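Long-range contact in cucumber basic protein (Cucumis sativus, PDB 2CBP), which carries a type 1 (blue) copper ion and probably acts in electron transfer, as other phytocyanins do: residues V42-G47 against Y76-F81. Residues are numbered along the deposited sequence; the frame is centred on the assembly and turned at random.
Sequences VVVNQG and YFICNF. With CU (copper (II) ion), chain B.
Val42 O takes the N-H of Ile78 at 2.9 Å and is also approached by the CA-H of Phe77; Val42 N answers with a bond to Ile78 O of 2.8 Å, completing an antiparallel hydrogen-bonded pair. Past the non-hydrogen-bonded pair Val43/Phe77, Val44 N bonds Tyr76 O at 3.0 Å, and a water accepts from Tyr76 N and donates to Val44 O, linking the two strands. Val43 CG2 lies beside Phe77 CE2 on one side of the sheet; on the other, Val44 CG1 meets Ile78 CD1 at 3.9 Å, the side chains at about a right angle. With CG beside its own backbone N (chi1 -59°), the Tyr76 ring lies against the start of helix 46-51, where Gln46 CA sits over one face, 3.8 Å from the centroid, in a CH-pi contact, and the extended Gln46 side chain runs on past Tyr76 OH, itself hydrogen-bonded to Gln74. Replacing Tyr76 by an alanine is likely to strip Gln46 of the ring it packs on and Gln74 of its hydroxyl partner. Past Ile78, Val42 CG2 meets Asn80 CG at 3.7 Å, crosswise to an amide hydrogen-bonded to Asn40 and Thr54, while Cys79 SG binds copper at 2.2 Å with His39, His84 and Met89 completing the type 1 site of the cupredoxin fold.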
# COMPACT_ATOMS: atom_id res chain seq x y z
N VAL A 42 -1.95 1.81 5.35
CA VAL A 42 -1.02 2.07 6.45
C VAL A 42 0.41 1.98 5.90
O VAL A 42 0.76 0.97 5.24
CB VAL A 42 -1.30 1.11 7.63
CG1 VAL A 42 -0.49 1.41 8.88
CG2 VAL A 42 -2.78 0.97 7.95
N VAL A 43 1.17 2.99 6.21
CA VAL A 43 2.57 3.10 5.80
C VAL A 43 3.46 2.55 6.92
O VAL A 43 3.58 3.16 8.00
CB VAL A 43 2.92 4.57 5.47
CG1 VAL A 43 4.33 4.64 4.88
CG2 VAL A 43 1.90 5.20 4.57
N VAL A 44 4.06 1.41 6.60
CA VAL A 44 4.93 0.71 7.58
C VAL A 44 6.35 0.53 7.08
O VAL A 44 6.71 0.99 6.00
CB VAL A 44 4.24 -0.65 7.92
CG1 VAL A 44 2.87 -0.48 8.53
CG2 VAL A 44 4.18 -1.57 6.71
N ASN A 45 7.11 -0.18 7.90
CA ASN A 45 8.52 -0.50 7.55
C ASN A 45 8.55 -1.93 7.08
O ASN A 45 7.54 -2.68 7.09
CB ASN A 45 9.42 -0.16 8.75
CG ASN A 45 9.06 -0.95 10.00
OD1 ASN A 45 8.22 -1.85 10.00
ND2 ASN A 45 9.75 -0.60 11.09
N GLN A 46 9.74 -2.38 6.63
CA GLN A 46 9.87 -3.76 6.11
C GLN A 46 9.42 -4.82 7.10
O GLN A 46 8.73 -5.80 6.76
CB GLN A 46 11.30 -3.99 5.60
CG GLN A 46 11.40 -5.38 4.93
CD GLN A 46 12.73 -5.59 4.25
OE1 GLN A 46 13.73 -4.94 4.59
NE2 GLN A 46 12.75 -6.52 3.29
N GLY A 47 9.74 -4.63 8.38
CA GLY A 47 9.39 -5.53 9.46
C GLY A 47 7.90 -5.73 9.64
O GLY A 47 7.38 -6.87 9.79
N TYR A 76 6.52 0.48 1.99
CA TYR A 76 5.68 -0.66 2.37
C TYR A 76 4.32 -0.15 2.87
O TYR A 76 4.25 0.76 3.69
CB TYR A 76 6.41 -1.47 3.46
CG TYR A 76 7.77 -1.99 3.03
CD1 TYR A 76 7.88 -3.19 2.31
CD2 TYR A 76 8.93 -1.30 3.35
CE1 TYR A 76 9.12 -3.68 1.90
CE2 TYR A 76 10.19 -1.78 2.96
CZ TYR A 76 10.28 -2.96 2.25
OH TYR A 76 11.52 -3.40 1.88
N PHE A 77 3.29 -0.78 2.32
CA PHE A 77 1.90 -0.45 2.64
C PHE A 77 1.13 -1.74 2.96
O PHE A 77 1.24 -2.78 2.30
CB PHE A 77 1.15 0.29 1.49
CG PHE A 77 1.89 1.46 0.93
CD1 PHE A 77 2.84 1.25 -0.09
CD2 PHE A 77 1.69 2.73 1.43
CE1 PHE A 77 3.57 2.32 -0.59
CE2 PHE A 77 2.42 3.83 0.94
CZ PHE A 77 3.35 3.59 -0.07
N ILE A 78 0.29 -1.59 3.99
CA ILE A 78 -0.58 -2.72 4.37
C ILE A 78 -1.97 -2.15 4.72
O ILE A 78 -2.11 -0.94 4.90
CB ILE A 78 -0.09 -3.51 5.58
CG1 ILE A 78 -0.19 -2.67 6.84
CG2 ILE A 78 1.33 -4.03 5.42
CD1 ILE A 78 0.22 -3.35 8.15
N CYS A 79 -2.91 -3.06 4.78
CA CYS A 79 -4.29 -2.72 5.22
C CYS A 79 -4.27 -3.35 6.64
O CYS A 79 -3.91 -4.55 6.66
CB CYS A 79 -5.41 -3.24 4.38
SG CYS A 79 -7.03 -3.15 5.19
N ASN A 80 -4.57 -2.62 7.69
CA ASN A 80 -4.50 -3.23 9.02
C ASN A 80 -5.82 -3.66 9.65
O ASN A 80 -5.81 -3.97 10.87
CB ASN A 80 -3.54 -2.53 9.97
CG ASN A 80 -4.09 -1.27 10.59
OD1 ASN A 80 -5.23 -0.88 10.33
ND2 ASN A 80 -3.24 -0.66 11.40
N PHE A 81 -6.87 -3.76 8.91
CA PHE A 81 -8.17 -4.32 9.36
C PHE A 81 -7.80 -5.77 9.70
O PHE A 81 -6.91 -6.38 9.08
CB PHE A 81 -9.21 -4.26 8.24
CG PHE A 81 -10.01 -2.98 8.23
CD1 PHE A 81 -9.41 -1.75 8.07
CD2 PHE A 81 -11.39 -3.05 8.38
CE1 PHE A 81 -10.18 -0.56 8.07
CE2 PHE A 81 -12.18 -1.90 8.37
CZ PHE A 81 -11.57 -0.67 8.23
CU CU B . -8.38 -4.24 3.91
O HOH W 1 7.35 2.67 4.13